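Local coordinates for DUF6836 domain-containing protein (Clostridium leptum, PDB 4PW1) that is of unknown function but folds into a nine-stranded antiparallel beta-sheet surrounded by alpha-helices, with two copies in the assembly, at residues L17-S22 / D123-A128; G130-D135 / S211-L216; S141-A146 / T203-V208; V235-P240 / R244-S249. One frame throughout, in Å; residues are numbered along the deposited sequence.

Contact 1: residues L17-S22 / D123-A128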
# COMPACT_ATOMS: atom_id res chain seq x y z
N LEU B 17 -12.18 4.62 11.65
CA LEU B 17 -11.18 4.98 10.65
C LEU B 17 -9.97 4.05 10.72
O LEU B 17 -9.31 3.96 11.75
CB LEU B 17 -10.71 6.43 10.78
CG LEU B 17 -9.71 6.89 9.72
CD1 LEU B 17 -10.22 6.79 8.30
CD2 LEU B 17 -9.30 8.32 10.03
N LEU B 18 -9.66 3.38 9.63
CA LEU B 18 -8.54 2.46 9.60
C LEU B 18 -7.20 3.17 9.44
O LEU B 18 -6.98 3.90 8.46
CB LEU B 18 -8.75 1.45 8.47
CG LEU B 18 -7.64 0.41 8.36
CD1 LEU B 18 -7.74 -0.58 9.53
CD2 LEU B 18 -7.72 -0.30 7.02
N TYR B 19 -6.25 2.91 10.33
CA TYR B 19 -4.88 3.44 10.12
C TYR B 19 -3.96 2.37 9.58
O TYR B 19 -3.98 1.26 10.10
CB TYR B 19 -4.29 3.91 11.46
CG TYR B 19 -4.96 5.16 12.00
CD1 TYR B 19 -6.23 5.11 12.56
CD2 TYR B 19 -4.31 6.40 11.93
CE1 TYR B 19 -6.84 6.27 13.05
CE2 TYR B 19 -4.91 7.56 12.43
CZ TYR B 19 -6.17 7.49 12.97
OH TYR B 19 -6.74 8.61 13.48
N LEU B 20 -3.11 2.66 8.60
CA LEU B 20 -2.05 1.70 8.23
C LEU B 20 -0.85 1.72 9.22
O LEU B 20 -0.58 2.72 9.77
CB LEU B 20 -1.57 1.95 6.81
CG LEU B 20 -2.63 1.78 5.75
CD1 LEU B 20 -1.95 1.84 4.39
CD2 LEU B 20 -3.38 0.49 5.89
N ASN B 21 -0.19 0.59 9.46
CA ASN B 21 0.91 0.53 10.48
C ASN B 21 2.27 0.73 9.83
O ASN B 21 2.31 0.99 8.58
CB ASN B 21 0.81 -0.73 11.37
CG ASN B 21 1.00 -2.07 10.62
OD1 ASN B 21 1.72 -2.14 9.62
ND2 ASN B 21 0.40 -3.15 11.15
N SER B 22 3.37 0.66 10.62
CA SER B 22 4.74 1.02 10.04
C SER B 22 5.18 0.05 8.93
O SER B 22 5.96 0.39 8.06
CB SER B 22 5.92 1.02 11.06
OG SER B 22 5.54 1.20 12.39
N ASP B 123 -8.67 12.32 17.60
CA ASP B 123 -9.91 13.10 17.57
C ASP B 123 -10.03 14.03 16.36
O ASP B 123 -11.10 14.15 15.78
CB ASP B 123 -10.07 13.92 18.84
CG ASP B 123 -10.56 13.08 20.03
OD1 ASP B 123 -11.02 11.93 19.82
OD2 ASP B 123 -10.49 13.56 21.18
N GLU B 124 -8.92 14.66 15.98
CA GLU B 124 -8.90 15.53 14.81
C GLU B 124 -9.13 14.73 13.56
O GLU B 124 -9.80 15.19 12.65
CB GLU B 124 -7.56 16.28 14.72
CG GLU B 124 -7.44 17.36 15.80
CD GLU B 124 -6.07 17.99 15.88
OE1 GLU B 124 -5.06 17.36 15.53
OE2 GLU B 124 -5.99 19.16 16.30
N MSE B 125 -8.57 13.52 13.50
CA MSE B 125 -8.76 12.64 12.35
C MSE B 125 -10.22 12.29 12.24
O MSE B 125 -10.78 12.34 11.15
CB MSE B 125 -7.89 11.38 12.40
CG MSE B 125 -6.48 11.75 12.00
SE MSE B 125 -6.31 11.63 10.06
CE MSE B 125 -4.36 11.54 10.20
N ASP B 126 -10.83 11.93 13.36
CA ASP B 126 -12.24 11.56 13.34
C ASP B 126 -13.12 12.75 12.92
O ASP B 126 -14.03 12.57 12.12
CB ASP B 126 -12.71 10.98 14.68
CG ASP B 126 -12.19 9.56 14.92
OD1 ASP B 126 -11.71 8.89 13.96
OD2 ASP B 126 -12.26 9.12 16.08
N GLN B 127 -12.87 13.93 13.47
CA GLN B 127 -13.57 15.15 13.07
C GLN B 127 -13.38 15.43 11.59
O GLN B 127 -14.31 15.80 10.92
CB GLN B 127 -13.07 16.37 13.85
CG GLN B 127 -13.38 16.35 15.33
CD GLN B 127 -12.45 17.25 16.11
OE1 GLN B 127 -11.96 18.26 15.60
NE2 GLN B 127 -12.19 16.89 17.35
N ALA B 128 -12.15 15.26 11.10
CA ALA B 128 -11.87 15.50 9.67
C ALA B 128 -12.68 14.54 8.81
O ALA B 128 -13.26 14.93 7.80
CB ALA B 128 -10.40 15.32 9.36
O HOH W 1 -9.03 8.50 14.51
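In the N-terminal loop that leads into strand 24-28, L17 and Y19 lean on M125 and D126, which lie early in helix 122-141. The segments meet only through side chains; no direct hydrogen bond joins them. M125, a selenomethionine, presents its CB to both partners. L17 reaches it with one methyl, CD2 lying 4.1 Å from M125 CB. This branch extends across the gap because L17 CG is turned opposite the backbone N (chi1 -177°). Y19 approaches with the phenol end, its OH 3.2 Å from M125 CB and 3.5 Å from M125 CG, so the oxygen sits close over the root of the selenomethionine side chain.

The polar side of the contact runs through one water. Y19 OH donates to it over 2.5 Å, the water lying in the plane of the tyrosine ring, and the water passes a hydrogen to D126 OD1, 2.8 Å away. This bridge links two exposed groups, whereas L17 and M125 are buried beside it. Within the loop, L18 and L20 make backbone hydrogen bonds to S217, and L18 packs on L18 of the second subunit. M125 also packs on S217, I222 and P240. The arrangement is that of an N-terminal arm laid along strand 214-218, the outermost within the chain at that edge of an antiparallel sheet, and tied at its start to a flanking helix.

Contact 2: residues G130-D135 / S211-L216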
# COMPACT_ATOMS: atom_id res chain seq x y z
N GLY B 130 -15.54 13.16 9.66
CA GLY B 130 -16.90 13.71 9.73
C GLY B 130 -17.13 14.88 8.77
O GLY B 130 -18.13 14.93 8.07
N LYS B 131 -16.22 15.84 8.72
CA LYS B 131 -16.38 16.98 7.82
C LYS B 131 -16.41 16.48 6.36
O LYS B 131 -17.25 16.91 5.54
CB LYS B 131 -15.26 18.02 8.08
CG LYS B 131 -15.30 19.30 7.22
CD LYS B 131 -16.58 20.14 7.41
CE LYS B 131 -16.45 21.53 6.77
NZ LYS B 131 -15.80 21.49 5.41
N LEU B 132 -15.52 15.56 6.04
CA LEU B 132 -15.41 15.01 4.70
C LEU B 132 -16.70 14.34 4.28
O LEU B 132 -17.21 14.58 3.17
CB LEU B 132 -14.24 14.04 4.67
CG LEU B 132 -13.43 13.86 3.42
CD1 LEU B 132 -13.13 15.16 2.70
CD2 LEU B 132 -12.16 13.12 3.82
N GLN B 133 -17.28 13.55 5.18
CA GLN B 133 -18.56 12.92 4.91
C GLN B 133 -19.67 13.93 4.63
O GLN B 133 -20.46 13.75 3.72
CB GLN B 133 -18.96 12.02 6.09
CG GLN B 133 -20.23 11.19 5.94
CD GLN B 133 -20.13 10.10 4.86
OE1 GLN B 133 -19.05 9.57 4.58
NE2 GLN B 133 -21.26 9.78 4.24
N GLU B 134 -19.70 14.98 5.44
CA GLU B 134 -20.68 16.05 5.31
C GLU B 134 -20.48 16.78 3.97
O GLU B 134 -21.42 17.05 3.27
CB GLU B 134 -20.58 17.04 6.50
CG GLU B 134 -21.18 16.53 7.82
CD GLU B 134 -20.71 17.29 9.07
OE1 GLU B 134 -19.94 18.27 8.97
OE2 GLU B 134 -21.12 16.90 10.18
N ASP B 135 -19.23 17.09 3.64
CA ASP B 135 -18.92 17.80 2.38
C ASP B 135 -19.38 16.92 1.20
O ASP B 135 -19.91 17.44 0.19
CB ASP B 135 -17.42 18.08 2.24
CG ASP B 135 -16.94 19.26 3.09
OD1 ASP B 135 -17.71 19.87 3.81
OD2 ASP B 135 -15.74 19.58 3.03
N SER B 211 -19.51 6.71 -6.98
CA SER B 211 -18.94 5.61 -6.24
C SER B 211 -19.27 5.75 -4.76
O SER B 211 -19.47 6.85 -4.24
CB SER B 211 -17.42 5.56 -6.43
OG SER B 211 -16.83 4.60 -5.54
N GLU B 212 -19.25 4.61 -4.09
CA GLU B 212 -19.11 4.56 -2.66
C GLU B 212 -17.84 5.32 -2.22
O GLU B 212 -16.79 5.25 -2.86
CB GLU B 212 -18.99 3.08 -2.26
CG GLU B 212 -18.73 2.80 -0.80
CD GLU B 212 -18.62 1.30 -0.48
OE1 GLU B 212 -18.11 0.51 -1.32
OE2 GLU B 212 -19.04 0.91 0.64
N PHE B 213 -17.94 6.02 -1.10
CA PHE B 213 -16.81 6.73 -0.50
C PHE B 213 -16.23 5.83 0.62
O PHE B 213 -16.91 5.57 1.60
CB PHE B 213 -17.34 8.03 0.05
CG PHE B 213 -16.42 8.77 0.95
CD1 PHE B 213 -15.05 8.69 0.85
CD2 PHE B 213 -16.95 9.60 1.91
CE1 PHE B 213 -14.23 9.39 1.71
CE2 PHE B 213 -16.14 10.31 2.78
CZ PHE B 213 -14.77 10.21 2.67
N THR B 214 -15.01 5.37 0.48
CA THR B 214 -14.36 4.67 1.58
C THR B 214 -13.06 5.40 1.91
O THR B 214 -12.65 6.32 1.17
CB THR B 214 -14.08 3.20 1.25
OG1 THR B 214 -13.24 3.14 0.12
CG2 THR B 214 -15.34 2.45 1.00
N SER B 215 -12.46 5.07 3.05
CA SER B 215 -11.29 5.82 3.46
C SER B 215 -10.35 5.05 4.37
O SER B 215 -10.72 4.09 5.00
CB SER B 215 -11.72 7.10 4.15
OG SER B 215 -12.46 6.78 5.29
N LEU B 216 -9.11 5.51 4.42
CA LEU B 216 -8.15 5.05 5.43
C LEU B 216 -7.22 6.22 5.76
O LEU B 216 -7.21 7.24 5.04
CB LEU B 216 -7.35 3.84 4.90
CG LEU B 216 -6.53 4.03 3.63
CD1 LEU B 216 -5.29 4.90 3.84
CD2 LEU B 216 -6.13 2.66 3.07
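F213 meets helix 122-141 through two consecutive residues, L132 and Q133, which touch different parts of its ring. At the far end of the phenyl group, F213 CZ lies 4.0 Å from L132 CG and 4.1 Å from L132 CD2, the two side chains crossing at about a right angle. The Q133 amide takes the neighbouring stretch of the ring: OE1 is 3.4 Å from F213 CD2 and 3.5 Å from F213 CE2. The amide and ring planes are only 10° apart, yet the oxygen alone makes the approach, and no hydrogen bond spans the two segments. The evidence therefore points to van der Waals packing, with a polar oxygen resting against aromatic carbons.

Torsions explain the reach on both sides. F213 CG stands opposite its backbone N (chi1 168°), which carries the ring out to the helix, while the Q133 chain bends at its second torsion (chi2 67°), which turns OE1 toward the ring. The other end of that amide is anchored, since Q133 NE2 donates to E137 OE2 one helical turn on.

Behind the contact, D135 OD2 accepts a hydrogen bond from the backbone N of A173. Around F213, W136 completes an edge-to-face pair and Y226 of strand 221-227 lies nearly parallel. L132 also packs on F174 of helix 173-190; the contact thus lies where helix 122-141, helix 173-190 and the start of strand 214-218, the outermost within the chain, meet, with strand 221-227 beside it through A224 and Y226.

Contact 3: residues S141-A146 / T203-V208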
# COMPACT_ATOMS: atom_id res chain seq x y z
N SER B 141 -25.77 16.01 -3.20
CA SER B 141 -27.05 16.71 -3.37
C SER B 141 -26.95 17.85 -4.39
O SER B 141 -27.97 18.25 -4.94
CB SER B 141 -27.57 17.27 -2.04
OG SER B 141 -26.84 18.46 -1.71
N ASP B 142 -25.76 18.39 -4.62
CA ASP B 142 -25.60 19.53 -5.52
C ASP B 142 -24.23 19.48 -6.20
O ASP B 142 -23.30 20.22 -5.84
CB ASP B 142 -25.79 20.82 -4.75
CG ASP B 142 -25.85 22.05 -5.65
OD1 ASP B 142 -25.89 21.91 -6.91
OD2 ASP B 142 -25.82 23.16 -5.11
N PRO B 143 -24.09 18.60 -7.20
CA PRO B 143 -22.75 18.34 -7.71
C PRO B 143 -22.27 19.33 -8.75
O PRO B 143 -21.11 19.26 -9.15
CB PRO B 143 -22.87 16.94 -8.30
CG PRO B 143 -24.29 16.79 -8.67
CD PRO B 143 -25.08 17.64 -7.71
N LEU B 144 -23.14 20.23 -9.21
CA LEU B 144 -22.77 21.33 -10.11
C LEU B 144 -23.28 22.66 -9.53
O LEU B 144 -24.17 23.28 -10.08
CB LEU B 144 -23.40 21.12 -11.49
CG LEU B 144 -22.87 19.94 -12.28
CD1 LEU B 144 -23.62 19.81 -13.59
CD2 LEU B 144 -21.38 20.10 -12.55
N PRO B 145 -22.75 23.09 -8.38
CA PRO B 145 -23.37 24.25 -7.73
C PRO B 145 -23.12 25.54 -8.52
O PRO B 145 -22.15 25.61 -9.28
CB PRO B 145 -22.63 24.33 -6.38
CG PRO B 145 -21.27 23.78 -6.71
CD PRO B 145 -21.49 22.69 -7.72
N ALA B 146 -23.97 26.55 -8.36
CA ALA B 146 -23.68 27.85 -8.95
C ALA B 146 -22.84 28.66 -7.97
O ALA B 146 -22.39 29.76 -8.30
CB ALA B 146 -24.97 28.58 -9.32
N THR B 203 -14.10 12.41 -15.45
CA THR B 203 -13.92 11.13 -14.76
C THR B 203 -13.77 11.34 -13.25
O THR B 203 -14.34 10.62 -12.45
CB THR B 203 -12.68 10.40 -15.29
OG1 THR B 203 -12.88 10.11 -16.65
CG2 THR B 203 -12.43 9.07 -14.55
N ILE B 204 -13.02 12.35 -12.87
CA ILE B 204 -12.81 12.62 -11.46
C ILE B 204 -14.14 12.96 -10.78
O ILE B 204 -14.49 12.42 -9.71
CB ILE B 204 -11.76 13.77 -11.28
CG1 ILE B 204 -10.38 13.29 -11.76
CG2 ILE B 204 -11.67 14.19 -9.85
CD1 ILE B 204 -9.40 14.43 -11.98
N TRP B 205 -14.90 13.85 -11.41
CA TRP B 205 -16.18 14.24 -10.89
C TRP B 205 -17.13 13.06 -10.79
O TRP B 205 -17.80 12.86 -9.75
CB TRP B 205 -16.73 15.33 -11.81
CG TRP B 205 -18.03 15.89 -11.50
CD1 TRP B 205 -18.30 16.90 -10.62
CD2 TRP B 205 -19.26 15.49 -12.08
NE1 TRP B 205 -19.65 17.19 -10.65
CE2 TRP B 205 -20.26 16.33 -11.53
CE3 TRP B 205 -19.63 14.56 -13.05
CZ2 TRP B 205 -21.59 16.25 -11.94
CZ3 TRP B 205 -20.97 14.44 -13.40
CH2 TRP B 205 -21.93 15.28 -12.85
N GLU B 206 -17.21 12.28 -11.87
CA GLU B 206 -18.12 11.16 -11.92
C GLU B 206 -17.79 10.08 -10.86
O GLU B 206 -18.69 9.47 -10.28
CB GLU B 206 -18.14 10.51 -13.30
CG GLU B 206 -19.20 9.43 -13.46
CD GLU B 206 -19.04 8.67 -14.75
OE1 GLU B 206 -18.02 7.98 -14.82
OE2 GLU B 206 -19.90 8.77 -15.70
N LEU B 207 -16.51 9.82 -10.63
CA LEU B 207 -16.17 8.87 -9.60
C LEU B 207 -16.64 9.29 -8.23
O LEU B 207 -17.25 8.48 -7.49
CB LEU B 207 -14.68 8.68 -9.52
CG LEU B 207 -14.16 7.78 -10.60
CD1 LEU B 207 -12.65 7.95 -10.66
CD2 LEU B 207 -14.58 6.34 -10.36
N VAL B 208 -16.44 10.56 -7.90
CA VAL B 208 -16.89 11.02 -6.59
C VAL B 208 -18.42 10.98 -6.51
O VAL B 208 -19.02 10.71 -5.45
CB VAL B 208 -16.34 12.42 -6.27
CG1 VAL B 208 -16.87 12.93 -4.95
CG2 VAL B 208 -14.85 12.37 -6.21
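W205 sets the NE1-CE2-CZ2 edge of its indole against P143 and L144, in the loop that follows helix 122-141. The one polar link is a hydrogen bond from W205 NE1 to P143 O, 2.9 Å long and nearly straight, with an angle of 176° at the hydrogen. The acceptor lies in the indole plane, so the N-H is aimed squarely at the oxygen. Seen from the carbonyl the fit is different: the donor stands 42° above the carbonyl plane and does not sit on a lone pair.

Apolar contacts flank this bond, P143 CB and L144 CD2 lying on opposite sides of the indole plane. P143 CB is 3.9 Å from W205 CZ2, which CE2 separates from the bonded nitrogen. L144 adds its own branch, CD2, 3.9 Å from W205 NE1 and equally far from CZ2; its side chain crosses the indole at about a right angle. W205 can extend so far from its helix because CG lies opposite the backbone N (chi1 180°).

The structural element is a helix-terminating loop held by a neighbouring helix. D142 is the first residue to leave helical geometry after helix 122-141, and residues 147-168 are not modelled, consistent with disorder; W205 thus meets the chain a few residues before the gap. D142 O also accepts a hydrogen bond from Y175 OH, and P145 packs on the same tyrosine. The ring of F139, in the last turn of helix 122-141, stands nearly perpendicular to W205. Farther along helix 198-210, V208 O receives the indole N-H of W136.

Contact 4: residues V235-P240 / R244-S249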
# COMPACT_ATOMS: atom_id res chain seq x y z
N VAL B 235 -7.89 8.09 -5.68
CA VAL B 235 -7.73 8.48 -4.30
C VAL B 235 -7.55 9.97 -4.24
O VAL B 235 -6.78 10.55 -5.01
CB VAL B 235 -6.51 7.79 -3.68
CG1 VAL B 235 -6.32 8.24 -2.26
CG2 VAL B 235 -6.66 6.30 -3.75
N LEU B 236 -8.35 10.61 -3.40
CA LEU B 236 -8.16 12.00 -3.05
C LEU B 236 -7.45 12.06 -1.71
O LEU B 236 -7.87 11.41 -0.78
CB LEU B 236 -9.51 12.71 -2.97
CG LEU B 236 -10.21 12.88 -4.30
CD1 LEU B 236 -11.62 13.43 -4.10
CD2 LEU B 236 -9.42 13.84 -5.18
N ILE B 237 -6.38 12.83 -1.62
CA ILE B 237 -5.54 12.91 -0.44
C ILE B 237 -5.90 14.13 0.36
O ILE B 237 -5.65 15.27 -0.07
CB ILE B 237 -4.04 13.00 -0.83
CG1 ILE B 237 -3.68 11.82 -1.72
CG2 ILE B 237 -3.16 13.08 0.40
CD1 ILE B 237 -2.30 11.96 -2.32
N TYR B 238 -6.53 13.89 1.51
CA TYR B 238 -7.06 14.95 2.36
C TYR B 238 -6.15 15.20 3.54
O TYR B 238 -5.77 14.25 4.24
CB TYR B 238 -8.45 14.58 2.83
CG TYR B 238 -9.18 15.66 3.60
CD1 TYR B 238 -9.80 16.72 2.93
CD2 TYR B 238 -9.34 15.59 4.98
CE1 TYR B 238 -10.53 17.67 3.60
CE2 TYR B 238 -10.06 16.55 5.67
CZ TYR B 238 -10.65 17.59 4.97
OH TYR B 238 -11.39 18.54 5.63
N SER B 239 -5.82 16.48 3.75
CA SER B 239 -5.12 16.91 4.95
C SER B 239 -6.13 17.35 6.04
O SER B 239 -6.90 18.30 5.84
CB SER B 239 -4.21 18.07 4.64
OG SER B 239 -3.82 18.68 5.85
N PRO B 240 -6.15 16.64 7.18
CA PRO B 240 -7.01 17.06 8.29
C PRO B 240 -6.51 18.37 8.92
O PRO B 240 -7.29 19.10 9.46
CB PRO B 240 -6.92 15.88 9.28
CG PRO B 240 -5.57 15.30 9.01
CD PRO B 240 -5.43 15.41 7.51
N ARG B 244 -8.40 20.34 3.51
CA ARG B 244 -8.61 20.33 2.08
C ARG B 244 -7.86 19.18 1.43
O ARG B 244 -6.98 18.55 2.06
CB ARG B 244 -8.14 21.64 1.47
CG ARG B 244 -6.68 21.94 1.70
CD ARG B 244 -6.18 22.70 0.49
NE ARG B 244 -4.78 22.99 0.60
CZ ARG B 244 -3.97 23.26 -0.43
NH1 ARG B 244 -4.43 23.32 -1.68
NH2 ARG B 244 -2.67 23.47 -0.19
N PHE B 245 -8.22 18.90 0.19
CA PHE B 245 -7.49 17.96 -0.61
C PHE B 245 -6.15 18.53 -1.07
O PHE B 245 -6.08 19.65 -1.59
CB PHE B 245 -8.35 17.48 -1.76
CG PHE B 245 -9.52 16.64 -1.34
CD1 PHE B 245 -9.32 15.43 -0.69
CD2 PHE B 245 -10.82 17.04 -1.61
CE1 PHE B 245 -10.41 14.65 -0.31
CE2 PHE B 245 -11.90 16.27 -1.24
CZ PHE B 245 -11.71 15.08 -0.56
N VAL B 246 -5.07 17.81 -0.79
CA VAL B 246 -3.74 18.26 -1.18
C VAL B 246 -3.15 17.44 -2.32
O VAL B 246 -2.02 17.64 -2.71
CB VAL B 246 -2.78 18.32 0.02
CG1 VAL B 246 -3.28 19.32 1.04
CG2 VAL B 246 -2.63 16.94 0.65
N GLY B 247 -3.92 16.51 -2.84
CA GLY B 247 -3.48 15.68 -3.94
C GLY B 247 -4.49 14.68 -4.40
O GLY B 247 -5.56 14.55 -3.80
N PHE B 248 -4.14 13.95 -5.45
CA PHE B 248 -4.93 12.88 -5.96
C PHE B 248 -4.11 11.93 -6.79
O PHE B 248 -3.02 12.25 -7.22
CB PHE B 248 -6.11 13.38 -6.83
CG PHE B 248 -5.68 13.85 -8.20
CD1 PHE B 248 -5.20 15.13 -8.39
CD2 PHE B 248 -5.77 13.00 -9.30
CE1 PHE B 248 -4.79 15.55 -9.66
CE2 PHE B 248 -5.34 13.41 -10.56
CZ PHE B 248 -4.85 14.70 -10.73
N SER B 249 -4.68 10.75 -7.01
CA SER B 249 -4.15 9.72 -7.88
C SER B 249 -5.33 9.21 -8.66
O SER B 249 -6.35 8.85 -8.05
CB SER B 249 -3.58 8.53 -7.08
OG SER B 249 -3.31 7.42 -7.94
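F245 stands between Y238 and L236, its ring covered on opposite faces by these two residues of the partner strand. Y238 points an edge at one face: the ring centroids are 5.3 Å apart and the planes make 71°, a T-shaped (edge-to-face) pair. On the other face the L236 methyl CD1 lies 4.1 Å from the F245 ring centroid and 19° off the ring normal, a CH-pi contact. L236 CB also presses near the ring, 3.4 Å from F245 CE1. F245 CG lies opposite its carbonyl carbon (chi1 -68°), which brings the CD1-CE1 side of the ring up to L236 CB and Y238 CB. F248 meets L236 with its CB, 3.7 Å from L236 CD2, while its ring leads away.

The backbone beneath is an antiparallel hairpin with a classic beta bulge, V246 and G247 both facing I237. I237 O takes V246 N at 2.7 Å but G247 N only weakly, and G247 O receives I237 N at 2.9 Å. V246 CG2 packs on I237 CG2, 3.9 Å away, the two side chains crossing near a right angle.

Helices cover the face bearing L236, Y238 and F245: F174 of helix 173-190 makes an edge-to-face pair with F245, and L132 of helix 122-141 touches Y238 and F245. In the sheet, the hairpin pairs on one flank with strand 221-227 and on the other with strand 106-114.

How the contacts relate
From the N terminus, contact 1 returns the arm at 17-22 to helix 122-141, enclosing the first five strands of the sheet. Contact 2 opens next on that helix and closes at strand 214-218, outermost within the chain, around an intervening region of helices and a loop that is not modelled; contact 3 falls wholly within this span, joining the loop after the helix to helix 198-210. Contact 4 follows in series as a short hairpin, and no two contacts cross. Contacts 1 and 2 touch, L17 CD1 lying 3.8 Å from S215 OG. Helix 122-141 meets contact 4 through A128 CB, 3.5 Å from P240 CB. Helix 198-210 reaches the hairpin too, V208 CG2 lying 4.0 Å from L236 CD1.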